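Local coordinates for flavohemoprotein (Vibrio cholerae O1 biovar El Tor, PDB 4EH1), which probably detoxifies nitric oxide by converting it to nitrate with O2 and NAD(P)H, this chain being the C-terminal FAD- and NAD(P)H-binding reductase part, at residues 15-20 with 72-77; 120-125 with 147-152; 40-45 with 87-92. All coordinates share one frame; numbering follows the deposited sequence. Where two conformers were deposited one is given.

Contact 1: 15-20 with 72-77. With FAD (flavin-adenine dinucleotide), chain C.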
loop_
_atom_site.group_PDB
_atom_site.type_symbol
_atom_site.label_atom_id
_atom_site.label_comp_id
_atom_site.label_asym_id
_atom_site.label_seq_id
_atom_site.Cartn_x
_atom_site.Cartn_y
_atom_site.Cartn_z
ATOM N N SER A 15 -3.197 -2.416 7.082
ATOM C CA SER A 15 -2.712 -3.111 8.287
ATOM C C SER A 15 -2.032 -4.364 7.793
ATOM O O SER A 15 -1.907 -4.518 6.582
ATOM C CB SER A 15 -3.840 -3.429 9.278
ATOM O OG SER A 15 -4.919 -4.116 8.677
ATOM N N ALA A 16 -1.549 -5.218 8.699
ATOM C CA ALA A 16 -0.778 -6.411 8.305
ATOM C C ALA A 16 -1.443 -7.220 7.185
ATOM O O ALA A 16 -0.792 -7.674 6.278
ATOM C CB ALA A 16 -0.517 -7.318 9.502
ATOM N N TYR A 17 -2.747 -7.401 7.228
ATOM C CA TYR A 17 -3.354 -8.273 6.225
ATOM C C TYR A 17 -4.374 -7.562 5.312
ATOM O O TYR A 17 -4.935 -8.168 4.393
ATOM C CB TYR A 17 -4.008 -9.441 6.928
ATOM C CG TYR A 17 -3.029 -10.186 7.822
ATOM C CD1 TYR A 17 -1.941 -10.856 7.282
ATOM C CD2 TYR A 17 -3.204 -10.214 9.196
ATOM C CE1 TYR A 17 -1.038 -11.537 8.075
ATOM C CE2 TYR A 17 -2.322 -10.921 10.011
ATOM C CZ TYR A 17 -1.245 -11.576 9.441
ATOM O OH TYR A 17 -0.373 -12.242 10.248
ATOM N N VAL A 18 -4.599 -6.281 5.562
ATOM C CA VAL A 18 -5.603 -5.550 4.811
ATOM C C VAL A 18 -4.941 -4.473 3.937
ATOM O O VAL A 18 -4.130 -3.643 4.404
ATOM C CB VAL A 18 -6.617 -4.881 5.732
ATOM C CG1 VAL A 18 -7.580 -3.988 4.907
ATOM C CG2 VAL A 18 -7.385 -5.919 6.577
ATOM N N THR A 19 -5.304 -4.506 2.672
ATOM C CA THR A 19 -4.821 -3.552 1.690
ATOM C C THR A 19 -6.007 -2.912 0.959
ATOM O O THR A 19 -6.948 -3.612 0.570
ATOM C CB THR A 19 -3.844 -4.261 0.717
ATOM O OG1 THR A 19 -2.598 -4.467 1.410
ATOM C CG2 THR A 19 -3.588 -3.402 -0.581
ATOM N N SER A 20 -5.988 -1.582 0.815
ATOM C CA SER A 20 -7.066 -0.882 0.111
ATOM C C SER A 20 -6.749 -0.737 -1.388
ATOM O O SER A 20 -5.587 -0.636 -1.776
ATOM C CB SER A 20 -7.299 0.528 0.682
ATOM O OG SER A 20 -8.101 0.524 1.830
ATOM N N VAL A 72 -9.318 -5.021 1.410
ATOM C CA VAL A 72 -9.344 -6.442 1.181
ATOM C C VAL A 72 -8.397 -7.182 2.134
ATOM O O VAL A 72 -7.191 -6.929 2.172
ATOM C CB VAL A 72 -8.930 -6.723 -0.282
ATOM C CG1 VAL A 72 -8.746 -8.207 -0.491
ATOM C CG2 VAL A 72 -9.954 -6.069 -1.285
ATOM N N LYS A 73 -8.959 -8.082 2.924
ATOM C CA LYS A 73 -8.137 -8.873 3.821
ATOM C C LYS A 73 -7.588 -10.130 3.124
ATOM O O LYS A 73 -8.348 -10.913 2.575
ATOM C CB LYS A 73 -8.913 -9.281 5.054
ATOM C CG LYS A 73 -7.966 -9.996 6.046
ATOM C CD LYS A 73 -8.661 -10.663 7.210
ATOM C CE LYS A 73 -7.698 -11.711 7.823
ATOM N NZ LYS A 73 -8.189 -12.342 9.062
ATOM N N ARG A 74 -6.272 -10.274 3.133
ATOM C CA ARG A 74 -5.584 -11.503 2.737
ATOM C C ARG A 74 -6.158 -12.647 3.589
ATOM O O ARG A 74 -5.845 -12.742 4.773
ATOM C CB ARG A 74 -4.086 -11.332 3.043
ATOM C CG ARG A 74 -3.114 -12.059 2.139
ATOM C CD ARG A 74 -1.840 -11.225 1.876
ATOM N NE ARG A 74 -0.901 -11.175 2.993
ATOM C CZ ARG A 74 -0.490 -10.058 3.598
ATOM N NH1 ARG A 74 -0.922 -8.856 3.206
ATOM N NH2 ARG A 74 0.368 -10.139 4.601
ATOM N N GLU A 75 -7.023 -13.486 3.024
ATOM C CA GLU A 75 -7.660 -14.523 3.854
ATOM C C GLU A 75 -6.866 -15.825 3.914
ATOM O O GLU A 75 -6.158 -16.177 2.980
ATOM C CB GLU A 75 -9.132 -14.777 3.479
ATOM C CG GLU A 75 -9.865 -15.650 4.533
ATOM C CD GLU A 75 -11.389 -15.674 4.396
ATOM O OE1 GLU A 75 -12.006 -14.580 4.331
ATOM O OE2 GLU A 75 -11.971 -16.788 4.369
ATOM N N GLY A 76 -6.944 -16.508 5.047
ATOM C CA GLY A 76 -6.350 -17.831 5.186
ATOM C C GLY A 76 -4.835 -17.829 5.119
ATOM O O GLY A 76 -4.229 -18.775 4.618
ATOM N N VAL A 77 -4.208 -16.774 5.623
ATOM C CA VAL A 77 -2.750 -16.755 5.658
ATOM C C VAL A 77 -2.254 -17.850 6.607
ATOM O O VAL A 77 -2.745 -17.983 7.710
ATOM C CB VAL A 77 -2.177 -15.395 6.096
ATOM C CG1 VAL A 77 -0.650 -15.466 6.122
ATOM C CG2 VAL A 77 -2.617 -14.294 5.139
HETATM P PA FAD C . -11.679 -18.331 -0.896
HETATM O O1A FAD C . -13.046 -18.188 -1.299
HETATM O O2A FAD C . -10.696 -18.913 -1.744
HETATM O O5B FAD C . -11.678 -19.188 0.390
HETATM C C5B FAD C . -12.741 -19.119 1.305
HETATM C C4B FAD C . -12.494 -19.898 2.584
HETATM O O4B FAD C . -12.591 -21.292 2.367
HETATM C C3B FAD C . -11.106 -19.624 3.078
HETATM O O3B FAD C . -11.131 -19.633 4.482
HETATM C C2B FAD C . -10.320 -20.796 2.598
HETATM O O2B FAD C . -9.293 -21.010 3.516
HETATM C C1B FAD C . -11.336 -21.900 2.556
HETATM N N9A FAD C . -11.046 -22.775 1.425
HETATM C C8A FAD C . -10.785 -22.407 0.190
HETATM N N7A FAD C . -10.541 -23.461 -0.588
HETATM C C5A FAD C . -10.640 -24.530 0.169
HETATM C C6A FAD C . -10.490 -25.962 -0.039
HETATM N N6A FAD C . -10.186 -26.465 -1.243
HETATM N N1A FAD C . -10.662 -26.730 1.021
HETATM C C2A FAD C . -10.965 -26.239 2.201
HETATM N N3A FAD C . -11.113 -24.958 2.463
HETATM C C4A FAD C . -10.960 -24.068 1.501
HETATM N N1 FAD C . -13.820 -9.217 2.351
HETATM C C2 FAD C . -12.979 -8.195 2.494
HETATM O O2 FAD C . -11.798 -8.428 2.536
HETATM N N3 FAD C . -13.364 -6.934 2.575
HETATM C C4 FAD C . -14.613 -6.583 2.518
HETATM O O4 FAD C . -14.894 -5.416 2.592
HETATM C C4X FAD C . -15.610 -7.650 2.377
HETATM N N5 FAD C . -16.896 -7.392 2.327
HETATM C C5X FAD C . -17.777 -8.366 2.211
HETATM C C6 FAD C . -19.095 -8.041 2.167
HETATM C C7 FAD C . -20.035 -9.019 2.053
HETATM C C7M FAD C . -21.474 -8.670 2.011
HETATM C C8 FAD C . -19.629 -10.413 1.959
HETATM C C8M FAD C . -20.681 -11.446 1.822
HETATM C C9 FAD C . -18.305 -10.748 1.997
HETATM C C9A FAD C . -17.360 -9.766 2.128
HETATM N N10 FAD C . -16.011 -10.077 2.173
HETATM C C10 FAD C . -15.120 -9.024 2.302
HETATM C "C1'" FAD C . -15.563 -11.459 2.052
HETATM C "C2'" FAD C . -15.018 -11.699 0.644
HETATM O "O2'" FAD C . -15.992 -11.557 -0.366
HETATM C "C3'" FAD C . -14.426 -13.066 0.377
HETATM O "O3'" FAD C . -15.301 -14.090 0.762
HETATM C "C4'" FAD C . -13.030 -13.278 0.935
HETATM O "O4'" FAD C . -12.192 -12.262 0.437
HETATM C "C5'" FAD C . -12.440 -14.650 0.631
HETATM O "O5'" FAD C . -12.279 -14.922 -0.729
HETATM P P FAD C . -11.072 -15.670 -1.317
HETATM O O1P FAD C . -11.390 -15.925 -2.684
HETATM O O2P FAD C . -9.907 -14.931 -1.016
HETATM O O3P FAD C . -11.070 -16.967 -0.478
#
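V72 pairs with T19 where two neighbouring antiparallel strands of the FAD-binding beta barrel run together, and the evidence is a reciprocal bond pair: V72 N to T19 O at 2.9 Å and T19 N to V72 O at 3.1 Å. One residue on, K73 faces V18 as a non-hydrogen-bonded pair, so its amide is not spent on strand 18-25. It turns instead to the flavin, K73 N donating to FAD O2 at 2.9 Å with a nearly straight N-H...O angle of 170°. The K73 side chain runs roughly perpendicular to that of V18, its CB meeting V18 CG2. Just past the last bridge, R74 N still bonds to Y17 O at 2.8 Å. In the conformer given, one of two, the R74 chain bends at chi2 and chi3 (75° at the latter) and the guanidinium comes back to A16 O with two weak bonds, one face under Y17 CD1; this grip is therefore doubtful. E75 points away from segment 15-20 and extends to the cofactor, OE2 accepting from the ribose hydroxyl O3B at 3.0 Å. Last, V77 returns to the tyrosine, its CG2 resting 4.1 Å from Y17 CD1.

Contact 2: 120-125 with 147-152; sequences ISAGVG and LYACNS
The Y148 ring presents its edge to G123, whose carbonyl oxygen lies in the ring plane, while S121 O and the carbonyl carbon of A122 approach obliquely; A126, at the start of helix 126-138, also touches this side chain. Strands 120-122 and 147-150 are adjacent and parallel within a beta-alpha-beta unit of the Rossmann-like NAD(P)H-binding half, their axes 11° apart and 4.8 Å at closest approach. The register is set by L147 O accepting from S121 N, S121 O from A149 N, and A149 O from G123 N, each at 3.0 Å between the named atoms. I120 and L147 project together from one face, CG1 against CD1, with A122 and A149 beyond them; F212 and V216 of helix 210-223 cover I120 there. S121 and Y148 occupy the other face, S121 OG standing 3.5 Å from Y148 CD1. A water bonded to S121 OG also donates to L147 O, giving that carbonyl a second partner. G123, with V124 and G125, belongs to the glycine-rich turn that probably binds NADP(+), as in relatives, and its positive phi of 59° suits the sharp change of direction after the strand. Because Y148 CG is anti to its own backbone N (chi1 -174°), the ring reaches forward to the start of this turn, and its hydroxyl donates to the first glycine, Y148 OH to G123 O at 2.7 Å.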
loop_
_atom_site.group_PDB
_atom_site.type_symbol
_atom_site.label_atom_id
_atom_site.label_comp_id
_atom_site.label_asym_id
_atom_site.label_seq_id
_atom_site.Cartn_x
_atom_site.Cartn_y
_atom_site.Cartn_z
ATOM N N ILE A 120 -19.966 -0.739 15.497
ATOM C CA ILE A 120 -19.254 -1.814 16.161
ATOM C C ILE A 120 -18.768 -2.802 15.122
ATOM O O ILE A 120 -19.552 -3.348 14.344
ATOM C CB ILE A 120 -20.175 -2.591 17.127
ATOM C CG1 ILE A 120 -20.900 -1.620 18.068
ATOM C CG2 ILE A 120 -19.368 -3.659 17.915
ATOM C CD1 ILE A 120 -21.909 -2.300 19.027
ATOM N N SER A 121 -17.474 -3.058 15.122
ATOM C CA SER A 121 -16.936 -4.039 14.191
ATOM C C SER A 121 -15.656 -4.667 14.711
ATOM O O SER A 121 -15.058 -4.163 15.666
ATOM C CB SER A 121 -16.655 -3.376 12.840
ATOM O OG SER A 121 -15.782 -2.275 13.007
ATOM N N ALA A 122 -15.242 -5.745 14.037
ATOM C CA ALA A 122 -14.014 -6.472 14.333
ATOM C C ALA A 122 -13.280 -6.848 13.064
ATOM O O ALA A 122 -13.890 -7.283 12.081
ATOM C CB ALA A 122 -14.317 -7.764 15.124
ATOM N N GLY A 123 -11.965 -6.727 13.100
ATOM C CA GLY A 123 -11.164 -7.152 11.970
ATOM C C GLY A 123 -11.566 -6.380 10.719
ATOM O O GLY A 123 -11.593 -5.158 10.718
ATOM N N VAL A 124 -11.905 -7.109 9.670
ATOM C CA VAL A 124 -12.149 -6.499 8.377
ATOM C C VAL A 124 -13.601 -5.998 8.288
ATOM O O VAL A 124 -13.983 -5.295 7.338
ATOM C CB VAL A 124 -11.773 -7.463 7.224
ATOM C CG1 VAL A 124 -12.865 -8.514 7.018
ATOM C CG2 VAL A 124 -11.436 -6.658 5.934
ATOM N N GLY A 125 -14.377 -6.333 9.316
ATOM C CA GLY A 125 -15.697 -5.766 9.527
ATOM C C GLY A 125 -15.663 -4.236 9.536
ATOM O O GLY A 125 -16.680 -3.568 9.307
ATOM N N LEU A 147 -16.769 1.553 17.991
ATOM C CA LEU A 147 -16.200 0.492 18.834
ATOM C C LEU A 147 -15.572 -0.556 17.921
ATOM O O LEU A 147 -16.240 -1.088 17.027
ATOM C CB LEU A 147 -17.264 -0.138 19.735
ATOM C CG LEU A 147 -18.152 0.796 20.589
ATOM C CD1 LEU A 147 -19.218 0.003 21.319
ATOM C CD2 LEU A 147 -17.362 1.599 21.592
ATOM N N TYR A 148 -14.290 -0.842 18.143
ATOM C CA TYR A 148 -13.507 -1.666 17.223
ATOM C C TYR A 148 -12.667 -2.716 17.981
ATOM O O TYR A 148 -12.018 -2.400 18.993
ATOM C CB TYR A 148 -12.577 -0.785 16.362
ATOM C CG TYR A 148 -11.840 -1.584 15.286
ATOM C CD1 TYR A 148 -12.545 -2.316 14.338
ATOM C CD2 TYR A 148 -10.441 -1.646 15.253
ATOM C CE1 TYR A 148 -11.887 -3.089 13.367
ATOM C CE2 TYR A 148 -9.760 -2.428 14.284
ATOM C CZ TYR A 148 -10.496 -3.121 13.339
ATOM O OH TYR A 148 -9.864 -3.860 12.369
ATOM N N ALA A 149 -12.697 -3.957 17.499
ATOM C CA ALA A 149 -11.872 -5.029 18.065
ATOM C C ALA A 149 -10.971 -5.624 16.986
ATOM O O ALA A 149 -11.414 -5.938 15.893
ATOM C CB ALA A 149 -12.752 -6.117 18.698
ATOM N N CYS A 150 -9.691 -5.767 17.283
ATOM C CA CYS A 150 -8.839 -6.477 16.372
ATOM C C CYS A 150 -7.847 -7.258 17.223
ATOM O O CYS A 150 -7.911 -7.214 18.447
ATOM C CB CYS A 150 -8.164 -5.531 15.364
ATOM S SG CYS A 150 -7.204 -4.223 16.186
ATOM N N ASN A 151 -6.952 -8.007 16.587
ATOM C CA ASN A 151 -6.094 -8.885 17.357
ATOM C C ASN A 151 -4.936 -8.155 18.041
ATOM O O ASN A 151 -4.500 -8.556 19.114
ATOM C CB ASN A 151 -5.548 -9.993 16.466
ATOM C CG ASN A 151 -6.642 -10.920 15.955
ATOM O OD1 ASN A 151 -7.701 -11.030 16.562
ATOM N ND2 ASN A 151 -6.383 -11.590 14.834
ATOM N N SER A 152 -4.421 -7.112 17.389
ATOM C CA SER A 152 -3.220 -6.421 17.841
ATOM C C SER A 152 -2.988 -5.123 17.071
ATOM O O SER A 152 -3.702 -4.823 16.095
ATOM C CB SER A 152 -2.000 -7.323 17.651
ATOM O OG SER A 152 -1.752 -7.558 16.269
HETATM O O HOH W 1 -16.634 -0.068 14.229
#

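Contact 3: 40-45 with 87-92; sequences IGIEVT and HYLHNN
Strand 40-44 and helix 87-92 pass with their short axes 10.3 Å apart at closest approach and inclined at 69°, the nearest CA atoms being those of V44 and Y88 at 8.1 Å. With Y88 CG anti to the backbone N (chi1 -178°), the ring is carried out toward V44. The V44 and Y88 side chains run antiparallel alongside one another; V44 CB sits 3.7 Å from Y88 CE2, oblique to the ring, and V44 CB, CG1 and CG2 all reach the CD2-CE2 side. T45 C lies over one ring face and N92 CB over the opposite one, 3.6 Å from the plane and displaced to the ring's margin. A water accepts from T45 N at 2.7 Å and is hydrogen-bonded to Y88 OH at 3.3 Å. Deeper in, L89 CD2 is shared between I42 CG2 and V44 CG1, each 4.3 Å away. The helix thus lies across an end of the FAD-binding beta barrel, its interface largely apolar with a water at the polar margin. Around it, I42 and L89 both meet Y57 of strand 53-58, I42 also touches V99 of strand 98-105, and strand 18-25 offers L23 to I42 and F21 to L89.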
loop_
_atom_site.group_PDB
_atom_site.type_symbol
_atom_site.label_atom_id
_atom_site.label_comp_id
_atom_site.label_asym_id
_atom_site.label_seq_id
_atom_site.Cartn_x
_atom_site.Cartn_y
_atom_site.Cartn_z
ATOM N N ILE A 40 -19.487 -3.703 -3.547
ATOM C CA ILE A 40 -19.435 -4.002 -4.960
ATOM C C ILE A 40 -18.943 -5.429 -5.111
ATOM O O ILE A 40 -18.661 -6.120 -4.119
ATOM C CB ILE A 40 -18.552 -2.986 -5.779
ATOM C CG1 ILE A 40 -17.184 -2.738 -5.124
ATOM C CG2 ILE A 40 -19.232 -1.641 -5.865
ATOM C CD1 ILE A 40 -16.146 -3.781 -5.439
ATOM N N GLY A 41 -18.860 -5.867 -6.358
ATOM C CA GLY A 41 -18.334 -7.173 -6.688
ATOM C C GLY A 41 -17.035 -7.043 -7.461
ATOM O O GLY A 41 -16.902 -6.180 -8.341
ATOM N N ILE A 42 -16.063 -7.883 -7.137
ATOM C CA ILE A 42 -14.828 -7.924 -7.902
ATOM C C ILE A 42 -14.703 -9.293 -8.573
ATOM O O ILE A 42 -14.948 -10.320 -7.945
ATOM C CB ILE A 42 -13.600 -7.699 -7.004
ATOM C CG1 ILE A 42 -13.618 -6.279 -6.395
ATOM C CG2 ILE A 42 -12.304 -7.919 -7.790
ATOM C CD1 ILE A 42 -13.340 -5.153 -7.404
ATOM N N GLU A 43 -14.307 -9.310 -9.842
ATOM C CA GLU A 43 -14.134 -10.563 -10.556
ATOM C C GLU A 43 -12.767 -10.643 -11.208
ATOM O O GLU A 43 -12.338 -9.728 -11.915
ATOM C CB GLU A 43 -15.226 -10.734 -11.607
ATOM C CG GLU A 43 -14.871 -11.628 -12.760
ATOM C CD GLU A 43 -15.962 -11.598 -13.835
ATOM O OE1 GLU A 43 -17.134 -11.870 -13.492
ATOM O OE2 GLU A 43 -15.656 -11.279 -15.012
ATOM N N VAL A 44 -12.080 -11.750 -10.965
ATOM C CA VAL A 44 -10.760 -11.944 -11.539
ATOM C C VAL A 44 -10.604 -13.374 -11.962
ATOM O O VAL A 44 -11.481 -14.202 -11.713
ATOM C CB VAL A 44 -9.650 -11.634 -10.520
ATOM C CG1 VAL A 44 -9.538 -10.121 -10.289
ATOM C CG2 VAL A 44 -9.913 -12.365 -9.200
ATOM N N THR A 45 -9.468 -13.649 -12.591
ATOM C CA THR A 45 -9.091 -14.979 -13.030
ATOM C C THR A 45 -7.716 -15.243 -12.454
ATOM O O THR A 45 -6.713 -14.725 -12.950
ATOM C CB THR A 45 -9.003 -15.050 -14.550
ATOM O OG1 THR A 45 -10.266 -14.665 -15.093
ATOM C CG2 THR A 45 -8.647 -16.469 -15.013
ATOM N N HIS A 87 -5.812 -13.249 -2.267
ATOM C CA HIS A 87 -4.370 -13.327 -2.489
ATOM C C HIS A 87 -4.051 -12.820 -3.880
ATOM O O HIS A 87 -3.015 -12.221 -4.107
ATOM C CB HIS A 87 -3.822 -14.746 -2.243
ATOM C CG HIS A 87 -3.687 -15.067 -0.786
ATOM N ND1 HIS A 87 -2.463 -15.156 -0.150
ATOM C CD2 HIS A 87 -4.623 -15.231 0.178
ATOM C CE1 HIS A 87 -2.653 -15.398 1.135
ATOM N NE2 HIS A 87 -3.954 -15.453 1.360
ATOM N N TYR A 88 -4.960 -13.054 -4.810
ATOM C CA TYR A 88 -4.710 -12.617 -6.158
ATOM C C TYR A 88 -4.601 -11.096 -6.239
ATOM O O TYR A 88 -3.709 -10.583 -6.884
ATOM C CB TYR A 88 -5.805 -13.087 -7.081
ATOM C CG TYR A 88 -5.537 -12.692 -8.505
ATOM C CD1 TYR A 88 -4.562 -13.347 -9.249
ATOM C CD2 TYR A 88 -6.242 -11.657 -9.099
ATOM C CE1 TYR A 88 -4.305 -13.001 -10.551
ATOM C CE2 TYR A 88 -5.997 -11.293 -10.426
ATOM C CZ TYR A 88 -5.024 -11.978 -11.138
ATOM O OH TYR A 88 -4.774 -11.640 -12.445
ATOM N N LEU A 89 -5.535 -10.415 -5.588
ATOM C CA LEU A 89 -5.579 -8.964 -5.505
ATOM C C LEU A 89 -4.331 -8.390 -4.844
ATOM O O LEU A 89 -3.686 -7.504 -5.423
ATOM C CB LEU A 89 -6.818 -8.512 -4.732
ATOM C CG LEU A 89 -8.125 -8.747 -5.480
ATOM C CD1 LEU A 89 -9.303 -8.341 -4.623
ATOM C CD2 LEU A 89 -8.124 -8.007 -6.835
ATOM N N HIS A 90 -4.028 -8.875 -3.629
ATOM C CA HIS A 90 -2.817 -8.493 -2.905
ATOM C C HIS A 90 -1.543 -8.739 -3.739
ATOM O O HIS A 90 -0.727 -7.844 -3.905
ATOM C CB HIS A 90 -2.703 -9.254 -1.559
ATOM C CG HIS A 90 -3.493 -8.644 -0.444
ATOM N ND1 HIS A 90 -2.900 -8.079 0.666
ATOM C CD2 HIS A 90 -4.834 -8.497 -0.266
ATOM C CE1 HIS A 90 -3.831 -7.608 1.477
ATOM N NE2 HIS A 90 -5.015 -7.851 0.938
ATOM N N ASN A 91 -1.393 -9.933 -4.298
ATOM C CA ASN A 91 -0.124 -10.297 -4.928
ATOM C C ASN A 91 0.049 -9.914 -6.383
ATOM O O ASN A 91 1.165 -9.715 -6.819
ATOM C CB ASN A 91 0.145 -11.801 -4.792
ATOM C CG ASN A 91 0.291 -12.230 -3.339
ATOM O OD1 ASN A 91 0.714 -11.442 -2.499
ATOM N ND2 ASN A 91 -0.074 -13.468 -3.038
ATOM N N ASN A 92 -1.038 -9.839 -7.142
ATOM C CA ASN A 92 -0.918 -9.758 -8.593
ATOM C C ASN A 92 -1.501 -8.494 -9.188
ATOM O O ASN A 92 -1.097 -8.076 -10.256
ATOM C CB ASN A 92 -1.634 -10.944 -9.263
ATOM C CG ASN A 92 -0.990 -12.282 -8.938
ATOM O OD1 ASN A 92 -0.339 -12.895 -9.782
ATOM N ND2 ASN A 92 -1.167 -12.733 -7.713
HETATM O O HOH W 2 -7.833 -11.756 -13.619
#

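In the fold
From the N terminus, segment 15-20 comes first and 40-45 second; 72-77 then closes contact 1 and 87-92 closes contact 3, so these two cross, their segments alternating along the chain. Both lie in the FAD-binding barrel, contact 1 between two strands and contact 3 between a strand and helix 84-92. H87 and H90 of that helix tie them together, with probable hydrogen bonds from H90 NE2 to V72 O and H87 NE2 to E75 O. Contact 2 follows in series, closing the crossover through helix 126-138 in the NAD-binding half. It meets contact 1 where V124 packs on K73 and V18, joining the halves, but does not touch contact 3.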